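Local coordinates for protein PfVFT1 (Plasmodium falciparum, PDB 5JKQ) that probably binds a small solute between its two lobes, as expected of a Venus flytrap-type solute-binding protein, although its ligand and exact role remain unassigned, at residues Lys76-Gly81 with Ile125-Asn130; Met182-Tyr187 with Leu244-Ile249. The protein carries 3 engineered substitutions. All coordinates share one frame; numbering follows the deposited sequence.

Contact 1: residues Lys76-Gly81 with Ile125-Asn130; sequences KEVKIG and INIAYN. Engineered in segment 125-130: Ala128 (natural residue Thr).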
ATOM      1  N   LYS A  76     -20.180  -7.964  15.811  1.00 18.43           N
ATOM      2  CA  LYS A  76     -20.515  -7.465  14.478  1.00 16.03           C
ATOM      3  C   LYS A  76     -19.812  -6.131  14.222  1.00 14.51           C
ATOM      4  O   LYS A  76     -20.406  -5.192  13.689  1.00 13.80           O
ATOM      5  CB  LYS A  76     -22.033  -7.310  14.309  1.00 13.40           C
ATOM      6  CG  LYS A  76     -22.786  -8.614  14.077  1.00 16.16           C
ATOM      7  CD  LYS A  76     -24.237  -8.339  13.683  1.00 17.86           C
ATOM      8  CE  LYS A  76     -24.955  -9.595  13.204  1.00 16.39           C
ATOM      9  NZ  LYS A  76     -25.217 -10.572  14.299  1.00 20.94           N
ATOM     10  N   GLU A  77     -18.545  -6.052  14.618  1.00 18.79           N
ATOM     11  CA  GLU A  77     -17.761  -4.840  14.416  1.00 13.67           C
ATOM     12  C   GLU A  77     -16.264  -5.122  14.332  1.00 17.40           C
ATOM     13  O   GLU A  77     -15.734  -5.953  15.070  1.00 16.14           O
ATOM     14  CB  GLU A  77     -18.029  -3.838  15.541  1.00 17.28           C
ATOM     15  CG  GLU A  77     -17.221  -2.549  15.417  1.00 26.32           C
ATOM     16  CD  GLU A  77     -17.612  -1.507  16.447  1.00 22.16           C
ATOM     17  OE1 GLU A  77     -18.689  -0.892  16.296  1.00 26.25           O
ATOM     18  OE2 GLU A  77     -16.839  -1.298  17.404  1.00 24.68           O
ATOM     19  N   VAL A  78     -15.597  -4.416  13.422  1.00 23.49           N
ATOM     20  CA  VAL A  78     -14.145  -4.462  13.307  1.00 18.62           C
ATOM     21  C   VAL A  78     -13.582  -3.054  13.492  1.00 19.02           C
ATOM     22  O   VAL A  78     -14.147  -2.080  12.995  1.00 21.69           O
ATOM     23  CB  VAL A  78     -13.694  -5.040  11.945  1.00 21.99           C
ATOM     24  CG1 VAL A  78     -14.284  -4.238  10.787  1.00 22.21           C
ATOM     25  CG2 VAL A  78     -12.168  -5.092  11.857  1.00 20.63           C
ATOM     26  N   LYS A  79     -12.474  -2.960  14.223  1.00 24.48           N
ATOM     27  CA  LYS A  79     -11.806  -1.686  14.465  1.00 20.92           C
ATOM     28  C   LYS A  79     -10.575  -1.548  13.574  1.00 24.27           C
ATOM     29  O   LYS A  79      -9.640  -2.343  13.673  1.00 16.84           O
ATOM     30  CB  LYS A  79     -11.399  -1.559  15.933  1.00 23.19           C
ATOM     31  CG  LYS A  79     -12.534  -1.766  16.923  1.00 27.77           C
ATOM     32  CD  LYS A  79     -12.026  -1.629  18.350  1.00 32.02           C
ATOM     33  CE  LYS A  79     -12.973  -2.258  19.357  1.00 35.55           C
ATOM     34  NZ  LYS A  79     -12.234  -2.790  20.537  1.00 33.78           N
ATOM     35  N   ILE A  80     -10.585  -0.536  12.707  1.00 24.60           N
ATOM     36  CA  ILE A  80      -9.480  -0.289  11.786  1.00 21.33           C
ATOM     37  C   ILE A  80      -8.722   0.962  12.214  1.00 24.26           C
ATOM     38  O   ILE A  80      -9.319   1.946  12.652  1.00 24.20           O
ATOM     39  CB  ILE A  80      -9.975  -0.133  10.322  1.00 21.27           C
ATOM     40  CG1 ILE A  80     -10.396  -1.488   9.749  1.00 27.80           C
ATOM     41  CG2 ILE A  80      -8.882   0.429   9.415  1.00 20.28           C
ATOM     42  CD1 ILE A  80     -11.729  -1.984  10.222  1.00 27.46           C
ATOM     43  N   GLY A  81      -7.400   0.908  12.083  1.00 24.70           N
ATOM     44  CA  GLY A  81      -6.541   2.022  12.438  1.00 24.31           C
ATOM     45  C   GLY A  81      -5.994   2.733  11.215  1.00 25.71           C
ATOM     46  O   GLY A  81      -5.600   2.097  10.237  1.00 23.48           O
ATOM     47  N   ILE A 125     -21.491  -6.504   9.460  1.00 18.21           N
ATOM     48  CA  ILE A 125     -20.372  -6.086  10.295  1.00 18.15           C
ATOM     49  C   ILE A 125     -20.102  -4.599  10.104  1.00 23.40           C
ATOM     50  O   ILE A 125     -19.917  -4.126   8.982  1.00 15.32           O
ATOM     51  CB  ILE A 125     -19.101  -6.899   9.980  1.00 12.67           C
ATOM     52  CG1 ILE A 125     -19.373  -8.390  10.191  1.00 12.24           C
ATOM     53  CG2 ILE A 125     -17.944  -6.462  10.870  1.00 12.68           C
ATOM     54  CD1 ILE A 125     -18.309  -9.299   9.625  1.00 16.22           C
ATOM     55  N   ASN A 126     -20.090  -3.865  11.211  1.00 22.36           N
ATOM     56  CA  ASN A 126     -19.831  -2.434  11.181  1.00 19.79           C
ATOM     57  C   ASN A 126     -18.332  -2.153  11.144  1.00 23.58           C
ATOM     58  O   ASN A 126     -17.549  -2.836  11.804  1.00 26.37           O
ATOM     59  CB  ASN A 126     -20.470  -1.753  12.395  1.00 21.92           C
ATOM     60  CG  ASN A 126     -20.295  -0.247  12.379  1.00 34.53           C
ATOM     61  OD1 ASN A 126     -21.004   0.467  11.668  1.00 37.86           O
ATOM     62  ND2 ASN A 126     -19.350   0.247  13.173  1.00 33.81           N
ATOM     63  N   ILE A 127     -17.940  -1.159  10.353  1.00 23.78           N
ATOM     64  CA  ILE A 127     -16.553  -0.709  10.297  1.00 22.22           C
ATOM     65  C   ILE A 127     -16.379   0.511  11.199  1.00 31.12           C
ATOM     66  O   ILE A 127     -16.995   1.554  10.972  1.00 24.38           O
ATOM     67  CB  ILE A 127     -16.121  -0.360   8.852  1.00 23.54           C
ATOM     68  CG1 ILE A 127     -16.138  -1.608   7.972  1.00 20.63           C
ATOM     69  CG2 ILE A 127     -14.727   0.244   8.822  1.00 25.06           C
ATOM     70  CD1 ILE A 127     -17.417  -1.786   7.182  1.00 32.44           C
ATOM     71  N   ALA A 128     -15.545   0.364  12.225  1.00 23.03           N
ATOM     72  CA  ALA A 128     -15.241   1.456  13.145  1.00 21.64           C
ATOM     73  C   ALA A 128     -13.807   1.935  12.947  1.00 25.25           C
ATOM     74  O   ALA A 128     -12.858   1.243  13.308  1.00 29.06           O
ATOM     75  CB  ALA A 128     -15.457   1.013  14.582  1.00 22.18           C
ATOM     76  N   TYR A 129     -13.654   3.124  12.373  1.00 27.49           N
ATOM     77  CA  TYR A 129     -12.334   3.709  12.169  1.00 23.49           C
ATOM     78  C   TYR A 129     -11.856   4.461  13.407  1.00 22.65           C
ATOM     79  O   TYR A 129     -12.573   5.304  13.946  1.00 24.25           O
ATOM     80  CB  TYR A 129     -12.348   4.655  10.967  1.00 29.57           C
ATOM     81  CG  TYR A 129     -11.889   4.016   9.676  1.00 24.64           C
ATOM     82  CD1 TYR A 129     -10.537   3.860   9.402  1.00 23.58           C
ATOM     83  CD2 TYR A 129     -12.805   3.575   8.731  1.00 15.77           C
ATOM     84  CE1 TYR A 129     -10.108   3.282   8.226  1.00 18.21           C
ATOM     85  CE2 TYR A 129     -12.386   2.993   7.552  1.00 19.39           C
ATOM     86  CZ  TYR A 129     -11.036   2.850   7.304  1.00 21.11           C
ATOM     87  OH  TYR A 129     -10.609   2.272   6.131  1.00 23.60           O
ATOM     88  N   ASN A 130     -10.646   4.137  13.858  1.00 27.23           N
ATOM     89  CA  ASN A 130      -9.973   4.892  14.912  1.00 24.35           C
ATOM     90  C   ASN A 130      -8.675   5.481  14.374  1.00 27.31           C
ATOM     91  O   ASN A 130      -7.939   4.812  13.650  1.00 26.67           O
ATOM     92  CB  ASN A 130      -9.688   4.005  16.127  1.00 29.77           C
ATOM     93  CG  ASN A 130     -10.954   3.542  16.823  1.00 32.25           C
ATOM     94  OD1 ASN A 130     -12.014   3.438  16.208  1.00 43.41           O
ATOM     95  ND2 ASN A 130     -10.848   3.264  18.115  1.00 42.27           N
TER
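Val78 and Ile80 offer both N-H and C=O to the strand of Ile125-Asn130, and there every one of these groups finds a partner. Val78 N gives to Asn126 O (3.0 Å), and Val78 O takes Ala128 N almost head-on, with a C=O...N angle of 171°. Ile80 N reaches Ala128 O from a donor position tilted out of the carbonyl plane, while Ile80 O receives Asn130 N at 2.8 Å. At the start of the ladder, Lys76 O accepts Asn126 N from above its carbonyl plane, just where a Schellman motif ends helix 68-75. The strands of this parallel ladder are joined through helix 102-118 as a beta-alpha-beta crossover, the helix packing on the face carrying Val78, Ile80, Ile127 and Tyr129. On that face Ile80 CB lies over one face of the Tyr129 ring, toward its rim, and Ile80 CG2 comes to 3.3 Å from Tyr129 CE1; the phenol OH is hydrogen-bonded to Asp148. On the other face, Glu77 and Asn126 run side by side, both with CG anti to the backbone N, yet Asn126 ND2 makes just a weak bond to Glu77 OE1 (3.4 Å). Engineered Ala128 lays its CB against Glu77 CD. Lys79 turns its backbone the other way, bonding to His145 and Met146.

Contact 2: residues Met182-Tyr187 with Leu244-Ile249; sequences MILKEY and LSKSHI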
HETATM    1  N   MSE A 182      11.090  10.251 -15.056  1.00 18.46           N
HETATM    2  CA  MSE A 182      11.214  11.317 -16.038  1.00 22.35           C
HETATM    3  C   MSE A 182      12.679  11.697 -16.222  1.00 22.25           C
HETATM    4  O   MSE A 182      13.448  11.775 -15.260  1.00 22.91           O
HETATM    5  CB  MSE A 182      10.375  12.535 -15.647  1.00 22.15           C
HETATM    6  CG  MSE A 182      10.672  13.163 -14.310  1.00 35.13           C
HETATM    7 SE   MSE A 182       9.600  14.794 -14.126  1.00 49.24          SE
HETATM    8  CE  MSE A 182      10.523  15.898 -15.435  1.00 16.51           C
ATOM      9  N   ILE A 183      13.055  11.913 -17.478  1.00 17.57           N
ATOM     10  CA  ILE A 183      14.445  12.137 -17.850  1.00 22.81           C
ATOM     11  C   ILE A 183      14.511  12.967 -19.130  1.00 21.72           C
ATOM     12  O   ILE A 183      13.584  12.948 -19.940  1.00 21.20           O
ATOM     13  CB  ILE A 183      15.188  10.790 -18.050  1.00 23.93           C
ATOM     14  CG1 ILE A 183      16.674  11.022 -18.343  1.00 23.95           C
ATOM     15  CG2 ILE A 183      14.525   9.974 -19.161  1.00 23.52           C
ATOM     16  CD1 ILE A 183      17.511   9.749 -18.343  1.00 23.72           C
ATOM     17  N   LEU A 184      15.602  13.706 -19.301  1.00 25.87           N
ATOM     18  CA  LEU A 184      15.807  14.491 -20.512  1.00 25.43           C
ATOM     19  C   LEU A 184      15.987  13.572 -21.717  1.00 19.35           C
ATOM     20  O   LEU A 184      16.731  12.594 -21.653  1.00 27.08           O
ATOM     21  CB  LEU A 184      17.023  15.404 -20.355  1.00 22.23           C
ATOM     22  CG  LEU A 184      16.891  16.490 -19.288  1.00 26.85           C
ATOM     23  CD1 LEU A 184      18.255  17.047 -18.913  1.00 26.69           C
ATOM     24  CD2 LEU A 184      15.976  17.601 -19.780  1.00 23.99           C
ATOM     25  N   LYS A 185      15.300  13.890 -22.810  1.00 21.43           N
ATOM     26  CA  LYS A 185      15.375  13.091 -24.030  1.00 28.93           C
ATOM     27  C   LYS A 185      16.791  13.006 -24.581  1.00 20.31           C
ATOM     28  O   LYS A 185      17.147  12.038 -25.250  1.00 20.72           O
ATOM     29  CB  LYS A 185      14.454  13.669 -25.109  1.00 28.18           C
ATOM     30  CG  LYS A 185      13.017  13.193 -25.028  1.00 27.32           C
ATOM     31  CD  LYS A 185      12.442  12.919 -26.410  1.00 30.81           C
ATOM     32  CE  LYS A 185      11.116  12.177 -26.325  1.00 36.58           C
ATOM     33  NZ  LYS A 185      10.438  12.090 -27.643  1.00 36.80           N
ATOM     34  N   GLU A 186      17.591  14.027 -24.298  1.00 22.36           N
ATOM     35  CA  GLU A 186      18.920  14.151 -24.886  1.00 30.58           C
ATOM     36  C   GLU A 186      19.835  12.977 -24.538  1.00 29.63           C
ATOM     37  O   GLU A 186      20.806  12.718 -25.247  1.00 33.15           O
ATOM     38  CB  GLU A 186      19.564  15.467 -24.439  1.00 24.46           C
ATOM     39  CG  GLU A 186      19.772  15.586 -22.944  1.00 25.94           C
ATOM     40  CD  GLU A 186      20.144  16.994 -22.522  1.00 35.42           C
ATOM     41  OE1 GLU A 186      19.284  17.894 -22.626  1.00 39.04           O
ATOM     42  OE2 GLU A 186      21.298  17.201 -22.092  1.00 38.51           O
ATOM     43  N   TYR A 187      19.522  12.263 -23.460  1.00 24.36           N
ATOM     44  CA  TYR A 187      20.341  11.132 -23.029  1.00 27.95           C
ATOM     45  C   TYR A 187      20.026   9.863 -23.815  1.00 23.11           C
ATOM     46  O   TYR A 187      20.742   8.868 -23.704  1.00 25.81           O
ATOM     47  CB  TYR A 187      20.155  10.874 -21.532  1.00 21.40           C
ATOM     48  CG  TYR A 187      20.761  11.948 -20.660  1.00 22.01           C
ATOM     49  CD1 TYR A 187      22.138  12.103 -20.578  1.00 28.34           C
ATOM     50  CD2 TYR A 187      19.961  12.802 -19.918  1.00 28.95           C
ATOM     51  CE1 TYR A 187      22.699  13.082 -19.785  1.00 33.09           C
ATOM     52  CE2 TYR A 187      20.514  13.784 -19.119  1.00 29.01           C
ATOM     53  CZ  TYR A 187      21.884  13.921 -19.058  1.00 29.50           C
ATOM     54  OH  TYR A 187      22.443  14.897 -18.264  1.00 37.75           O
ATOM     55  N   LEU A 244      15.164  19.320 -15.163  1.00 22.34           N
ATOM     56  CA  LEU A 244      15.385  20.254 -16.263  1.00 22.91           C
ATOM     57  C   LEU A 244      16.651  21.077 -16.041  1.00 23.60           C
ATOM     58  O   LEU A 244      17.367  21.392 -16.992  1.00 25.77           O
ATOM     59  CB  LEU A 244      14.177  21.180 -16.430  1.00 24.94           C
ATOM     60  CG  LEU A 244      12.887  20.508 -16.904  1.00 19.38           C
ATOM     61  CD1 LEU A 244      11.703  21.443 -16.744  1.00 23.96           C
ATOM     62  CD2 LEU A 244      13.012  20.059 -18.351  1.00 18.25           C
ATOM     63  N   SER A 245      16.927  21.415 -14.784  1.00 27.76           N
ATOM     64  CA  SER A 245      18.134  22.160 -14.437  1.00 26.28           C
ATOM     65  C   SER A 245      19.377  21.282 -14.547  1.00 27.68           C
ATOM     66  O   SER A 245      20.498  21.761 -14.373  1.00 33.04           O
ATOM     67  CB  SER A 245      18.032  22.725 -13.020  1.00 27.80           C
ATOM     68  OG  SER A 245      18.159  21.695 -12.057  1.00 36.06           O
ATOM     69  N   LYS A 246      19.166  19.995 -14.808  1.00 30.08           N
ATOM     70  CA  LYS A 246      20.255  19.059 -15.077  1.00 27.17           C
ATOM     71  C   LYS A 246      21.064  18.727 -13.819  1.00 29.69           C
ATOM     72  O   LYS A 246      22.181  18.217 -13.910  1.00 32.35           O
ATOM     73  CB  LYS A 246      21.173  19.634 -16.159  1.00 27.81           C
ATOM     74  CG  LYS A 246      21.701  18.620 -17.151  1.00 31.81           C
ATOM     75  CD  LYS A 246      21.768  19.232 -18.541  1.00 42.90           C
ATOM     76  CE  LYS A 246      22.443  18.304 -19.532  1.00 46.83           C
ATOM     77  NZ  LYS A 246      22.427  18.863 -20.913  1.00 44.73           N
ATOM     78  N   SER A 247      20.493  19.006 -12.650  1.00 22.27           N
ATOM     79  CA  SER A 247      21.157  18.710 -11.382  1.00 25.92           C
ATOM     80  C   SER A 247      20.985  17.240 -10.996  1.00 30.48           C
ATOM     81  O   SER A 247      21.855  16.651 -10.351  1.00 26.90           O
ATOM     82  CB  SER A 247      20.613  19.610 -10.271  1.00 21.83           C
ATOM     83  OG  SER A 247      19.226  19.399 -10.071  1.00 30.06           O
ATOM     84  N   HIS A 248      19.855  16.660 -11.390  1.00 30.89           N
ATOM     85  CA  HIS A 248      19.569  15.250 -11.138  1.00 30.71           C
ATOM     86  C   HIS A 248      19.269  14.536 -12.452  1.00 20.84           C
ATOM     87  O   HIS A 248      18.474  15.017 -13.259  1.00 22.20           O
ATOM     88  CB  HIS A 248      18.392  15.106 -10.171  1.00 22.36           C
ATOM     89  CG  HIS A 248      18.636  15.722  -8.827  1.00 30.37           C
ATOM     90  ND1 HIS A 248      18.886  17.068  -8.660  1.00 24.92           N
ATOM     91  CD2 HIS A 248      18.671  15.176  -7.589  1.00 27.12           C
ATOM     92  CE1 HIS A 248      19.061  17.324  -7.376  1.00 23.38           C
ATOM     93  NE2 HIS A 248      18.935  16.194  -6.705  1.00 31.91           N
ATOM     94  N   ILE A 249      19.906  13.387 -12.659  1.00 19.60           N
ATOM     95  CA  ILE A 249      19.826  12.684 -13.936  1.00 17.93           C
ATOM     96  C   ILE A 249      18.403  12.229 -14.257  1.00 24.72           C
ATOM     97  O   ILE A 249      17.997  12.227 -15.419  1.00 30.34           O
ATOM     98  CB  ILE A 249      20.775  11.460 -13.958  1.00 24.57           C
ATOM     99  CG1 ILE A 249      20.831  10.835 -15.358  1.00 29.69           C
ATOM    100  CG2 ILE A 249      20.363  10.422 -12.909  1.00 26.96           C
ATOM    101  CD1 ILE A 249      21.448  11.739 -16.422  1.00 30.53           C
TER
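Ile183 meets Ile249 through an apolar branch and a backbone oxygen: Ile183 CG1 lies 3.4 Å from Ile249 O, with Ile183 CD1 a little farther along. Next in sequence, Leu184 points at the other segment and divides its two methyls between two partners. Leu184 CD2 approaches Leu244 CD2 at 4.1 Å, and Leu184 CD1 rests against the CG-CD part of Lys246, whose chain crosses it at about a right angle; Ile265 touches both leucines from the neighbouring strand. The chain then enters a 3-10 turn. Here Glu186, extended beyond CG, and Lys246 come from opposite directions to form a salt bridge, although the modelled 2.3 Å between Glu186 OE2 and Lys246 NZ is too short to be taken literally. Tyr187 follows, its ring held between two aliphatic groups. Glu186 CG lies over one face, offset toward the rim, and Ile249 CD1 sits over the opposite one, also displaced toward the rim, as a CH-pi contact, 3.6 Å from the ring centroid. Ile249 CG1 is anti to the backbone N (chi1 -172°) and chi2 is near 65°, which carries CD1 over the ring. Lys246, with positive phi, completes the Schellman motif that ends helix 236-244. The 3-10 turn after strand 175-184 thus meets that helix end and the short connection into strand 250-253, a helix-to-strand turn at the periphery of the alpha/beta lobe.

From the N terminus, helix 68-75 leads into the first segment of contact 1, which closes a loop of 43 residues containing helix 102-118 when strand 126-132 lines up beside strand 77-83. The chain then passes through strands 146-147 and 168-170 before strand 175-184 runs out to contact 2. That contact closes a second, longer loop, holding helices 192-201, 212-222 and 236-244, by bringing the turn after the strand to the connection before strand 250-253. The two loops follow in series, neither nesting nor crossing. Their centres lie 47 Å apart on opposite sides of the chain's centre, consistent with one contact in each lobe of the bi-lobed molecule.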